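Local coordinates for ESX-1 secretion-associated protein EspB (Mycobacterium marinum, PDB 7P0Z), which is secreted through the ESX-1 system of mycobacteria and assembles into a seven-subunit, channel-like ring that probably takes part in protein transport, at residues L41-N46 and E264-A269; E66-R71 and P277-A282; N159-S164 and K202-L207; K170-F175 and A188-Q193. All blocks are in the same frame, centred on the assembly; numbering follows the deposited sequence.

Interaction 1 of 4, residues L41-N46 and E264-A269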
loop_
_atom_site.group_PDB
_atom_site.type_symbol
_atom_site.label_atom_id
_atom_site.label_comp_id
_atom_site.label_asym_id
_atom_site.label_seq_id
_atom_site.Cartn_x
_atom_site.Cartn_y
_atom_site.Cartn_z
ATOM N N LEU A 41 25.440 -12.734 25.284
ATOM C CA LEU A 41 24.008 -12.581 25.436
ATOM C C LEU A 41 23.261 -13.745 24.807
ATOM O O LEU A 41 23.727 -14.377 23.864
ATOM C CB LEU A 41 23.560 -11.278 24.817
ATOM C CG LEU A 41 24.264 -10.128 25.534
ATOM C CD1 LEU A 41 24.103 -8.840 24.778
ATOM C CD2 LEU A 41 23.727 -9.993 26.931
ATOM N N THR A 42 22.094 -14.044 25.359
ATOM C CA THR A 42 21.336 -15.183 24.869
ATOM C C THR A 42 20.792 -14.922 23.472
ATOM O O THR A 42 20.739 -15.832 22.640
ATOM C CB THR A 42 20.216 -15.525 25.850
ATOM O OG1 THR A 42 19.486 -16.651 25.375
ATOM C CG2 THR A 42 19.265 -14.385 25.990
ATOM N N ALA A 43 20.400 -13.686 23.187
ATOM C CA ALA A 43 19.919 -13.365 21.856
ATOM C C ALA A 43 21.027 -13.513 20.830
ATOM O O ALA A 43 20.779 -13.902 19.689
ATOM C CB ALA A 43 19.345 -11.958 21.828
ATOM N N ALA A 44 22.257 -13.203 21.219
ATOM C CA ALA A 44 23.372 -13.386 20.306
ATOM C C ALA A 44 23.575 -14.852 19.979
ATOM O O ALA A 44 23.846 -15.209 18.832
ATOM C CB ALA A 44 24.640 -12.796 20.906
ATOM N N ASN A 45 23.465 -15.717 20.975
ATOM C CA ASN A 45 23.612 -17.133 20.713
ATOM C C ASN A 45 22.493 -17.631 19.818
ATOM O O ASN A 45 22.723 -18.434 18.911
ATOM C CB ASN A 45 23.633 -17.905 22.017
ATOM C CG ASN A 45 23.974 -19.342 21.808
ATOM O OD1 ASN A 45 23.132 -20.223 21.949
ATOM N ND2 ASN A 45 25.221 -19.599 21.470
ATOM N N ASN A 46 21.278 -17.153 20.055
ATOM C CA ASN A 46 20.170 -17.491 19.179
ATOM C C ASN A 46 20.443 -17.060 17.755
ATOM O O ASN A 46 20.151 -17.796 16.814
ATOM C CB ASN A 46 18.899 -16.829 19.675
ATOM C CG ASN A 46 18.336 -17.506 20.854
ATOM O OD1 ASN A 46 18.946 -18.402 21.412
ATOM N ND2 ASN A 46 17.176 -17.065 21.275
ATOM N N GLU A 264 16.918 -3.179 22.740
ATOM C CA GLU A 264 17.257 -3.015 21.333
ATOM C C GLU A 264 17.980 -4.243 20.801
ATOM O O GLU A 264 17.639 -4.777 19.741
ATOM C CB GLU A 264 18.133 -1.790 21.164
ATOM C CG GLU A 264 18.243 -1.279 19.774
ATOM C CD GLU A 264 17.133 -0.358 19.425
ATOM O OE1 GLU A 264 16.439 0.102 20.349
ATOM O OE2 GLU A 264 16.972 -0.048 18.241
ATOM N N TYR A 265 18.988 -4.693 21.533
ATOM C CA TYR A 265 19.782 -5.830 21.114
ATOM C C TYR A 265 18.927 -7.065 20.950
ATOM O O TYR A 265 19.096 -7.821 19.997
ATOM C CB TYR A 265 20.861 -6.088 22.144
ATOM C CG TYR A 265 22.002 -6.923 21.680
ATOM C CD1 TYR A 265 21.979 -8.294 21.822
ATOM C CD2 TYR A 265 23.124 -6.342 21.142
ATOM C CE1 TYR A 265 23.036 -9.060 21.417
ATOM C CE2 TYR A 265 24.185 -7.090 20.747
ATOM C CZ TYR A 265 24.145 -8.447 20.884
ATOM O OH TYR A 265 25.217 -9.186 20.478
ATOM N N ASN A 266 18.015 -7.294 21.878
ATOM C CA ASN A 266 17.253 -8.521 21.844
ATOM C C ASN A 266 16.257 -8.514 20.714
ATOM O O ASN A 266 15.976 -9.561 20.133
ATOM C CB ASN A 266 16.566 -8.734 23.171
ATOM C CG ASN A 266 17.519 -9.169 24.224
ATOM O OD1 ASN A 266 18.665 -9.482 23.936
ATOM N ND2 ASN A 266 17.069 -9.173 25.463
ATOM N N THR A 267 15.713 -7.361 20.372
ATOM C CA THR A 267 14.755 -7.438 19.287
ATOM C C THR A 267 15.437 -7.442 17.934
ATOM O O THR A 267 14.998 -8.147 17.028
ATOM C CB THR A 267 13.744 -6.313 19.373
ATOM O OG1 THR A 267 14.416 -5.062 19.303
ATOM C CG2 THR A 267 13.021 -6.421 20.671
ATOM N N LYS A 268 16.498 -6.671 17.763
ATOM C CA LYS A 268 17.114 -6.638 16.452
ATOM C C LYS A 268 17.921 -7.886 16.159
ATOM O O LYS A 268 18.160 -8.185 14.993
ATOM C CB LYS A 268 18.001 -5.419 16.314
ATOM C CG LYS A 268 17.226 -4.168 16.200
ATOM C CD LYS A 268 18.095 -3.056 15.760
ATOM C CE LYS A 268 17.296 -1.810 15.720
ATOM N NZ LYS A 268 16.193 -1.943 14.764
ATOM N N ALA A 269 18.328 -8.622 17.170
ATOM C CA ALA A 269 19.052 -9.856 16.952
ATOM C C ALA A 269 18.145 -11.027 16.686
ATOM O O ALA A 269 18.575 -12.168 16.815
ATOM C CB ALA A 269 19.946 -10.165 18.147
#
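Leu41 reaches over one face of the Tyr265 ring with its CD1 methyl, while Ala44 meets the same ring at its edge. The CH-pi contact is close: CD1 of Leu41 sits 3.8 Å from the centroid of the Tyr265 ring and 23° off its normal, displaced toward the CE1 side of the rim, with Leu41 CD1 to Tyr265 CE1 at 3.5 Å. Near the ring plane, the CB of Ala44 lies 3.7 Å from Tyr265 OH. The ring is carried into this position because CG of Tyr265 stands anti to its backbone N (chi1 -162°), and its hydroxyl is hydrogen-bonded to Gln218 on helix 181-224. Beside the ring the backbones come closest at Ala43 and Asn266, CA to CA 5.5 Å, where the alanine places only a methyl between them. That Ala43 methyl touches OD1 of Asn266 at 3.3 Å and, less tightly, CB of Ala269 at 4.1 Å. Leu41 occupies the N-cap position of helix 42-81, and Ala269 follows the last turn of helix 244-268. A helix start is packed on a helix end by Leu41, the alanines and one aromatic ring, joining the PE and PPE parts in the elongated helical bundle of EspB.

Interaction 2 of 4, residues E66-R71 and P277-A282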
loop_
_atom_site.group_PDB
_atom_site.type_symbol
_atom_site.label_atom_id
_atom_site.label_comp_id
_atom_site.label_asym_id
_atom_site.label_seq_id
_atom_site.Cartn_x
_atom_site.Cartn_y
_atom_site.Cartn_z
ATOM N N GLU A 66 22.375 -29.400 -7.662
ATOM C CA GLU A 66 23.379 -30.202 -8.335
ATOM C C GLU A 66 22.764 -31.446 -8.965
ATOM O O GLU A 66 23.090 -31.808 -10.105
ATOM C CB GLU A 66 24.455 -30.575 -7.335
ATOM C CG GLU A 66 25.628 -31.243 -7.904
ATOM C CD GLU A 66 26.704 -31.420 -6.873
ATOM O OE1 GLU A 66 26.497 -30.982 -5.722
ATOM O OE2 GLU A 66 27.761 -31.995 -7.207
ATOM N N ARG A 67 21.863 -32.108 -8.248
ATOM C CA ARG A 67 21.201 -33.248 -8.864
ATOM C C ARG A 67 20.380 -32.831 -10.078
ATOM O O ARG A 67 20.356 -33.533 -11.099
ATOM C CB ARG A 67 20.312 -33.980 -7.876
ATOM C CG ARG A 67 19.537 -35.082 -8.557
ATOM C CD ARG A 67 18.486 -35.655 -7.700
ATOM N NE ARG A 67 17.228 -34.971 -7.891
ATOM C CZ ARG A 67 16.078 -35.440 -7.447
ATOM N NH1 ARG A 67 16.056 -36.584 -6.802
ATOM N NH2 ARG A 67 14.963 -34.773 -7.645
ATOM N N GLU A 68 19.683 -31.708 -9.984
ATOM C CA GLU A 68 18.908 -31.277 -11.140
ATOM C C GLU A 68 19.801 -31.023 -12.344
ATOM O O GLU A 68 19.416 -31.296 -13.483
ATOM C CB GLU A 68 18.086 -30.040 -10.821
ATOM C CG GLU A 68 16.934 -30.312 -9.893
ATOM C CD GLU A 68 16.134 -31.547 -10.290
ATOM O OE1 GLU A 68 16.314 -32.601 -9.657
ATOM O OE2 GLU A 68 15.332 -31.467 -11.235
ATOM N N ARG A 69 20.997 -30.511 -12.118
ATOM C CA ARG A 69 21.876 -30.274 -13.251
ATOM C C ARG A 69 22.394 -31.577 -13.843
ATOM O O ARG A 69 22.562 -31.679 -15.061
ATOM C CB ARG A 69 23.006 -29.343 -12.850
ATOM C CG ARG A 69 22.527 -27.930 -12.698
ATOM C CD ARG A 69 23.659 -26.978 -12.554
ATOM N NE ARG A 69 24.497 -27.321 -11.424
ATOM C CZ ARG A 69 24.229 -26.981 -10.175
ATOM N NH1 ARG A 69 23.132 -26.311 -9.896
ATOM N NH2 ARG A 69 25.052 -27.325 -9.211
ATOM N N GLN A 70 22.636 -32.595 -13.021
ATOM C CA GLN A 70 22.979 -33.883 -13.614
ATOM C C GLN A 70 21.858 -34.408 -14.488
ATOM O O GLN A 70 22.102 -34.950 -15.570
ATOM C CB GLN A 70 23.293 -34.928 -12.570
ATOM C CG GLN A 70 24.589 -34.823 -11.941
ATOM C CD GLN A 70 24.879 -36.079 -11.190
ATOM O OE1 GLN A 70 24.074 -37.002 -11.197
ATOM N NE2 GLN A 70 26.020 -36.130 -10.526
ATOM N N ARG A 71 20.625 -34.295 -14.020
ATOM C CA ARG A 71 19.525 -34.798 -14.824
ATOM C C ARG A 71 19.380 -34.014 -16.113
ATOM O O ARG A 71 19.087 -34.586 -17.165
ATOM C CB ARG A 71 18.236 -34.779 -14.027
ATOM C CG ARG A 71 18.248 -35.787 -12.946
ATOM C CD ARG A 71 17.020 -35.728 -12.143
ATOM N NE ARG A 71 17.069 -36.727 -11.107
ATOM C CZ ARG A 71 16.019 -37.110 -10.414
ATOM N NH1 ARG A 71 14.850 -36.551 -10.637
ATOM N NH2 ARG A 71 16.153 -38.033 -9.490
ATOM N N PRO A 277 13.868 -22.215 -1.979
ATOM C CA PRO A 277 12.958 -23.010 -2.799
ATOM C C PRO A 277 13.705 -24.170 -3.412
ATOM O O PRO A 277 14.904 -24.102 -3.659
ATOM C CB PRO A 277 12.493 -22.023 -3.862
ATOM C CG PRO A 277 13.627 -21.099 -3.994
ATOM C CD PRO A 277 14.300 -20.996 -2.667
ATOM N N LYS A 278 12.997 -25.253 -3.640
ATOM C CA LYS A 278 13.643 -26.359 -4.302
ATOM C C LYS A 278 13.811 -26.025 -5.776
ATOM O O LYS A 278 13.042 -25.247 -6.337
ATOM C CB LYS A 278 12.846 -27.634 -4.152
ATOM C CG LYS A 278 11.514 -27.588 -4.785
ATOM C CD LYS A 278 10.852 -28.900 -4.541
ATOM C CE LYS A 278 11.625 -29.996 -5.226
ATOM N NZ LYS A 278 11.034 -31.329 -5.033
ATOM N N PRO A 279 14.838 -26.568 -6.413
ATOM C CA PRO A 279 15.076 -26.242 -7.804
ATOM C C PRO A 279 13.988 -26.815 -8.689
ATOM O O PRO A 279 13.435 -27.886 -8.399
ATOM C CB PRO A 279 16.440 -26.891 -8.088
ATOM C CG PRO A 279 16.583 -27.934 -7.050
ATOM C CD PRO A 279 15.886 -27.427 -5.853
ATOM N N PRO A 280 13.644 -26.138 -9.774
ATOM C CA PRO A 280 12.659 -26.692 -10.703
ATOM C C PRO A 280 13.150 -28.003 -11.280
ATOM O O PRO A 280 14.346 -28.226 -11.440
ATOM C CB PRO A 280 12.544 -25.618 -11.781
ATOM C CG PRO A 280 13.805 -24.915 -11.726
ATOM C CD PRO A 280 14.267 -24.924 -10.307
ATOM N N ALA A 281 12.213 -28.889 -11.552
ATOM C CA ALA A 281 12.570 -30.176 -12.115
ATOM C C ALA A 281 13.197 -29.986 -13.481
ATOM O O ALA A 281 12.743 -29.166 -14.275
ATOM C CB ALA A 281 11.341 -31.057 -12.221
ATOM N N ALA A 282 14.261 -30.725 -13.739
ATOM C CA ALA A 282 14.861 -30.725 -15.057
ATOM C C ALA A 282 13.923 -31.364 -16.064
ATOM O O ALA A 282 13.113 -32.221 -15.725
ATOM C CB ALA A 282 16.182 -31.479 -15.039
#
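The shortest polar bond here runs from Ala282 N to Glu68 OE2, 2.8 Å long with an N-H...O angle of 150°, and it crosses between the segments. The other carboxylate oxygen is gripped from within the helix, where Arg67 NE donates to Glu68 OE1 at 3.1 Å. Arg67 NH2 reaches the same oxygen, Glu68 OE1, at 3.3 Å. This is a side-on salt bridge with the oxygen close to the guanidinium plane. NE meets OE1 nearly along its C-O axis, whereas NH2 comes from the syn side, 31° out of the carboxylate plane. With both oxygens held, the carboxylate's rotation is probably fixed. A bend at chi2 (-46°) folds the Glu68 chain, and its CG then rests on the pyrrolidine ring of Pro279, 3.7 Å from Pro279 CG, the two side chains crossing at about a right angle. The proline-rich tail 277-282 runs in a polyproline II conformation and is laid against helices 42-81 and 181-224 after leaving helix 244-268 of the PPE part. Beyond the carboxylate, the Ala282 methyl packs on the helix, 3.6 Å from Glu68 O and 4.0 Å from Arg71 CB. Pro279 also leans on Trp196 of helix 181-224. Arg67 faces the subunit interface as well, where its NH1 forms a salt bridge with Glu187 of a neighbouring subunit.

Interaction 3 of 4, residues N159-S164 and K202-L207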
loop_
_atom_site.group_PDB
_atom_site.type_symbol
_atom_site.label_atom_id
_atom_site.label_comp_id
_atom_site.label_asym_id
_atom_site.label_seq_id
_atom_site.Cartn_x
_atom_site.Cartn_y
_atom_site.Cartn_z
ATOM N N ASN A 159 29.311 -13.773 0.788
ATOM C CA ASN A 159 29.327 -12.815 -0.310
ATOM C C ASN A 159 30.154 -13.317 -1.480
ATOM O O ASN A 159 29.771 -13.141 -2.643
ATOM C CB ASN A 159 29.851 -11.473 0.161
ATOM C CG ASN A 159 28.767 -10.493 0.392
ATOM O OD1 ASN A 159 27.864 -10.362 -0.419
ATOM N ND2 ASN A 159 28.842 -9.778 1.495
ATOM N N ASN A 160 31.297 -13.931 -1.197
ATOM C CA ASN A 160 32.070 -14.517 -2.275
ATOM C C ASN A 160 31.259 -15.567 -3.000
ATOM O O ASN A 160 31.289 -15.639 -4.228
ATOM C CB ASN A 160 33.358 -15.125 -1.749
ATOM C CG ASN A 160 34.331 -14.099 -1.305
ATOM O OD1 ASN A 160 34.285 -12.959 -1.737
ATOM N ND2 ASN A 160 35.227 -14.491 -0.427
ATOM N N PHE A 161 30.527 -16.388 -2.256
ATOM C CA PHE A 161 29.711 -17.404 -2.897
ATOM C C PHE A 161 28.616 -16.789 -3.758
ATOM O O PHE A 161 28.351 -17.267 -4.862
ATOM C CB PHE A 161 29.110 -18.339 -1.858
ATOM C CG PHE A 161 28.535 -19.566 -2.455
ATOM C CD1 PHE A 161 29.350 -20.481 -3.080
ATOM C CD2 PHE A 161 27.173 -19.764 -2.477
ATOM C CE1 PHE A 161 28.822 -21.587 -3.664
ATOM C CE2 PHE A 161 26.645 -20.877 -3.061
ATOM C CZ PHE A 161 27.471 -21.789 -3.655
ATOM N N ASN A 162 27.937 -15.769 -3.247
ATOM C CA ASN A 162 27.005 -14.975 -4.040
ATOM C C ASN A 162 27.595 -14.590 -5.392
ATOM O O ASN A 162 27.021 -14.866 -6.452
ATOM C CB ASN A 162 26.639 -13.726 -3.251
ATOM C CG ASN A 162 25.746 -12.795 -4.004
ATOM O OD1 ASN A 162 25.071 -13.172 -4.940
ATOM N ND2 ASN A 162 25.817 -11.533 -3.655
ATOM N N LEU A 163 28.748 -13.934 -5.363
ATOM C CA LEU A 163 29.334 -13.466 -6.607
ATOM C C LEU A 163 29.727 -14.619 -7.513
ATOM O O LEU A 163 29.541 -14.553 -8.731
ATOM C CB LEU A 163 30.537 -12.585 -6.319
ATOM C CG LEU A 163 30.182 -11.306 -5.585
ATOM C CD1 LEU A 163 31.420 -10.472 -5.417
ATOM C CD2 LEU A 163 29.121 -10.536 -6.340
ATOM N N SER A 164 30.277 -15.681 -6.946
ATOM C CA SER A 164 30.748 -16.753 -7.798
ATOM C C SER A 164 29.595 -17.544 -8.398
ATOM O O SER A 164 29.735 -18.094 -9.489
ATOM C CB SER A 164 31.709 -17.638 -7.027
ATOM O OG SER A 164 31.072 -18.237 -5.942
ATOM N N LYS A 202 20.905 -14.773 -4.448
ATOM C CA LYS A 202 20.261 -13.732 -3.670
ATOM C C LYS A 202 20.090 -14.157 -2.217
ATOM O O LYS A 202 20.262 -13.354 -1.298
ATOM C CB LYS A 202 18.929 -13.411 -4.314
ATOM C CG LYS A 202 18.257 -12.228 -3.796
ATOM C CD LYS A 202 17.004 -12.023 -4.570
ATOM C CE LYS A 202 17.293 -11.502 -5.965
ATOM N NZ LYS A 202 17.756 -10.094 -5.978
ATOM N N LEU A 203 19.760 -15.420 -1.992
ATOM C CA LEU A 203 19.657 -15.918 -0.629
ATOM C C LEU A 203 21.008 -15.926 0.066
ATOM O O LEU A 203 21.106 -15.605 1.252
ATOM C CB LEU A 203 19.063 -17.316 -0.633
ATOM C CG LEU A 203 17.595 -17.367 -1.019
ATOM C CD1 LEU A 203 17.097 -18.797 -0.946
ATOM C CD2 LEU A 203 16.779 -16.459 -0.160
ATOM N N SER A 204 22.056 -16.315 -0.646
ATOM C CA SER A 204 23.397 -16.229 -0.087
ATOM C C SER A 204 23.734 -14.803 0.306
ATOM O O SER A 204 24.331 -14.557 1.360
ATOM C CB SER A 204 24.415 -16.741 -1.096
ATOM O OG SER A 204 24.040 -17.998 -1.597
ATOM N N ALA A 205 23.375 -13.855 -0.545
ATOM C CA ALA A 205 23.620 -12.463 -0.225
ATOM C C ALA A 205 22.875 -12.056 1.029
ATOM O O ALA A 205 23.424 -11.361 1.880
ATOM C CB ALA A 205 23.219 -11.575 -1.392
ATOM N N SER A 206 21.624 -12.465 1.156
ATOM C CA SER A 206 20.867 -12.095 2.335
ATOM C C SER A 206 21.459 -12.725 3.585
ATOM O O SER A 206 21.421 -12.135 4.668
ATOM C CB SER A 206 19.412 -12.491 2.156
ATOM O OG SER A 206 19.200 -13.810 2.582
ATOM N N LEU A 207 22.026 -13.910 3.442
ATOM C CA LEU A 207 22.716 -14.544 4.547
ATOM C C LEU A 207 23.900 -13.701 5.005
ATOM O O LEU A 207 24.065 -13.415 6.199
ATOM C CB LEU A 207 23.177 -15.915 4.091
ATOM C CG LEU A 207 23.547 -16.957 5.108
ATOM C CD1 LEU A 207 22.294 -17.325 5.869
ATOM C CD2 LEU A 207 24.104 -18.145 4.392
#
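Helices 149-166 and 181-224 run antiparallel here, the axes of their short segments 8.1 Å apart at closest approach and 162° between their directions, with the CA atoms of Asn162 and Ser204 only 5.5 Å from each other. Both lie in the PPE domain of EspB, and the pairing is consistent with the helical hairpin of the EsxAB clan, to which this domain belongs. Small side chains permit the closeness: Ser204 points into the interface opposite Asn162, with Ser204 CB 4.3 Å from Asn162 CB. The Ala205 methyl lies against the end of the Asn162 side chain. Asn162 swings its CG beside the carbonyl carbon (chi1 177°), which sends the amide across to Ala205. Phe161 has a similar first torsion but turns its ring to the flank of the interface, where it also packs on Leu62 of helix 42-81 and on Ala28 and Pro30. Trp158 touches Ser204 too. The Ser204 hydroxyl is satisfied within its own helix by a hydrogen bond with the carbonyl of Met200, and its contact with the phenyl group is therefore packing alone: Ser204 OG lies in the plane of the Phe161 ring, at its edge, 3.7 Å from CD2 of Phe161.

Interaction 4 of 4, residues K170-F175 and A188-Q193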
loop_
_atom_site.group_PDB
_atom_site.type_symbol
_atom_site.label_atom_id
_atom_site.label_comp_id
_atom_site.label_asym_id
_atom_site.label_seq_id
_atom_site.Cartn_x
_atom_site.Cartn_y
_atom_site.Cartn_z
ATOM N N LYS A 170 26.797 -18.637 -17.336
ATOM C CA LYS A 170 27.109 -18.910 -18.734
ATOM C C LYS A 170 26.656 -20.287 -19.145
ATOM O O LYS A 170 26.223 -20.484 -20.279
ATOM C CB LYS A 170 28.602 -18.822 -18.988
ATOM C CG LYS A 170 29.167 -17.480 -18.982
ATOM C CD LYS A 170 30.643 -17.625 -18.899
ATOM C CE LYS A 170 31.155 -18.306 -20.131
ATOM N NZ LYS A 170 32.635 -18.384 -20.124
ATOM N N ARG A 171 26.760 -21.255 -18.249
ATOM C CA ARG A 171 26.406 -22.616 -18.589
ATOM C C ARG A 171 24.945 -22.774 -18.963
ATOM O O ARG A 171 24.552 -23.867 -19.356
ATOM C CB ARG A 171 26.740 -23.544 -17.432
ATOM C CG ARG A 171 25.952 -23.252 -16.195
ATOM C CD ARG A 171 26.299 -24.209 -15.102
ATOM N NE ARG A 171 27.633 -24.009 -14.557
ATOM C CZ ARG A 171 28.321 -24.953 -13.932
ATOM N NH1 ARG A 171 27.801 -26.153 -13.782
ATOM N NH2 ARG A 171 29.522 -24.701 -13.458
ATOM N N PHE A 172 24.129 -21.738 -18.863
ATOM C CA PHE A 172 22.738 -21.851 -19.261
ATOM C C PHE A 172 22.393 -21.011 -20.470
ATOM O O PHE A 172 21.216 -20.843 -20.764
ATOM C CB PHE A 172 21.812 -21.469 -18.119
ATOM C CG PHE A 172 22.069 -22.198 -16.878
ATOM C CD1 PHE A 172 21.922 -23.557 -16.824
ATOM C CD2 PHE A 172 22.440 -21.529 -15.748
ATOM C CE1 PHE A 172 22.152 -24.232 -15.672
ATOM C CE2 PHE A 172 22.660 -22.202 -14.589
ATOM C CZ PHE A 172 22.511 -23.563 -14.549
ATOM N N ARG A 173 23.380 -20.484 -21.173
ATOM C CA ARG A 173 23.098 -19.686 -22.348
ATOM C C ARG A 173 22.411 -20.518 -23.421
ATOM O O ARG A 173 22.467 -21.744 -23.430
ATOM C CB ARG A 173 24.380 -19.092 -22.897
ATOM C CG ARG A 173 25.266 -20.097 -23.504
ATOM C CD ARG A 173 26.584 -19.511 -23.814
ATOM N NE ARG A 173 27.471 -20.515 -24.363
ATOM C CZ ARG A 173 28.152 -21.374 -23.630
ATOM N NH1 ARG A 173 28.029 -21.363 -22.323
ATOM N NH2 ARG A 173 28.940 -22.253 -24.204
ATOM N N ILE A 174 21.738 -19.819 -24.327
ATOM C CA ILE A 174 21.109 -20.445 -25.473
ATOM C C ILE A 174 22.148 -21.095 -26.374
ATOM O O ILE A 174 23.344 -20.815 -26.300
ATOM C CB ILE A 174 20.308 -19.396 -26.250
ATOM C CG1 ILE A 174 21.260 -18.318 -26.732
ATOM C CG2 ILE A 174 19.221 -18.812 -25.402
ATOM C CD1 ILE A 174 20.625 -17.350 -27.623
ATOM N N PHE A 175 21.675 -21.967 -27.244
ATOM C CA PHE A 175 22.553 -22.671 -28.157
ATOM C C PHE A 175 22.807 -21.839 -29.398
ATOM O O PHE A 175 21.956 -21.072 -29.834
ATOM C CB PHE A 175 21.943 -24.002 -28.554
ATOM C CG PHE A 175 21.624 -24.874 -27.401
ATOM C CD1 PHE A 175 22.619 -25.546 -26.732
ATOM C CD2 PHE A 175 20.325 -25.032 -26.985
ATOM C CE1 PHE A 175 22.318 -26.347 -25.665
ATOM C CE2 PHE A 175 20.021 -25.835 -25.921
ATOM C CZ PHE A 175 21.019 -26.495 -25.262
ATOM N N ALA A 188 14.432 -23.700 -22.368
ATOM C CA ALA A 188 13.528 -23.301 -21.298
ATOM C C ALA A 188 13.942 -23.922 -19.975
ATOM O O ALA A 188 13.900 -23.270 -18.924
ATOM C CB ALA A 188 12.099 -23.692 -21.646
ATOM N N SER A 189 14.359 -25.177 -20.008
ATOM C CA SER A 189 14.805 -25.822 -18.787
ATOM C C SER A 189 16.075 -25.175 -18.236
ATOM O O SER A 189 16.183 -24.936 -17.029
ATOM C CB SER A 189 15.009 -27.304 -19.050
ATOM O OG SER A 189 15.311 -27.994 -17.864
ATOM N N MET A 190 17.048 -24.888 -19.097
ATOM C CA MET A 190 18.250 -24.202 -18.640
ATOM C C MET A 190 17.929 -22.822 -18.098
ATOM O O MET A 190 18.542 -22.373 -17.129
ATOM C CB MET A 190 19.275 -24.091 -19.751
ATOM C CG MET A 190 19.959 -25.367 -20.057
ATOM S SD MET A 190 21.324 -25.039 -21.143
ATOM C CE MET A 190 20.398 -24.514 -22.563
ATOM N N ASP A 191 16.983 -22.135 -18.714
ATOM C CA ASP A 191 16.571 -20.839 -18.210
ATOM C C ASP A 191 15.994 -20.959 -16.807
ATOM O O ASP A 191 16.247 -20.113 -15.946
ATOM C CB ASP A 191 15.565 -20.235 -19.174
ATOM C CG ASP A 191 15.065 -18.906 -18.728
ATOM O OD1 ASP A 191 15.702 -17.889 -19.055
ATOM O OD2 ASP A 191 14.027 -18.867 -18.042
ATOM N N GLN A 192 15.211 -21.999 -16.564
ATOM C CA GLN A 192 14.680 -22.209 -15.227
ATOM C C GLN A 192 15.789 -22.472 -14.223
ATOM O O GLN A 192 15.759 -21.957 -13.100
ATOM C CB GLN A 192 13.701 -23.361 -15.240
ATOM C CG GLN A 192 12.396 -23.014 -15.829
ATOM C CD GLN A 192 11.479 -24.186 -15.839
ATOM O OE1 GLN A 192 11.837 -25.256 -16.306
ATOM N NE2 GLN A 192 10.300 -24.011 -15.291
ATOM N N GLN A 193 16.760 -23.293 -14.596
ATOM C CA GLN A 193 17.877 -23.529 -13.696
ATOM C C GLN A 193 18.622 -22.237 -13.408
ATOM O O GLN A 193 19.065 -22.001 -12.284
ATOM C CB GLN A 193 18.836 -24.555 -14.279
ATOM C CG GLN A 193 18.285 -25.942 -14.435
ATOM C CD GLN A 193 17.559 -26.465 -13.212
ATOM O OE1 GLN A 193 16.383 -26.795 -13.278
ATOM N NE2 GLN A 193 18.257 -26.550 -12.097
#
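Met190 lies across the loop 170-175, its CE methyl at the Phe175 ring and its CB beside Phe172. The methyl comes within 3.4 Å of Phe175 CZ, and the sulfur, 5.2 Å from the centroid of the Phe175 ring and 45° off its normal, completes an oblique Met-aromatic contact. The last torsion of Met190 (chi3 -66°) folds CE back onto the ring, and it also brings Met190 CE to 3.6 Å from the carbonyl oxygen of Arg173. Phe172 packs against the helix itself: its CB lies 3.5 Å from Met190 O, while its CE1 meets CB of Gln193 at 3.6 Å. The ring is sandwiched, with CG of Arg171 centred over one face and the backbone of Gln193 toward the rim of the other. In the next shell, the loop's turn is closed by Lys170 O, which accepts from Arg173 N and, on the opposite face of its plane, from Arg173 NH1 at 2.9 Å. Arg173 also forms a salt bridge with Glu22, and Arg171 bonds to the carbonyls of Val23 and Ala25 and to Asp168. The loop linking helices 149-166 and 181-224 is thereby wedged between helix 13-23 and the early turns of helix 181-224, with Leu72 and Leu76 of helix 42-81 packing on Met190 and Phe175.

How the interactions relate
Interactions 1 and 2 both join helix 42-81 to the C-terminal part of the chain, but on opposite sides of the chain's centre, about 36 Å apart between centres. The first is buried and mostly apolar; the second, the one only partly buried, relies on a carboxylate and a proline-rich tail. Interactions 3 and 4, also buried, share helix 181-224 and stay within the PPE part: interaction 3, nearest the chain's centre, is close helix packing through small side chains, whereas interaction 4 sets aromatic and sulfur groups of a loop on a helix. Interactions 2 and 4 adjoin, Glu68 and Pro280 packing on Gln193, and they also meet between subunits, where Arg67 packs on Ile174 of a neighbouring copy.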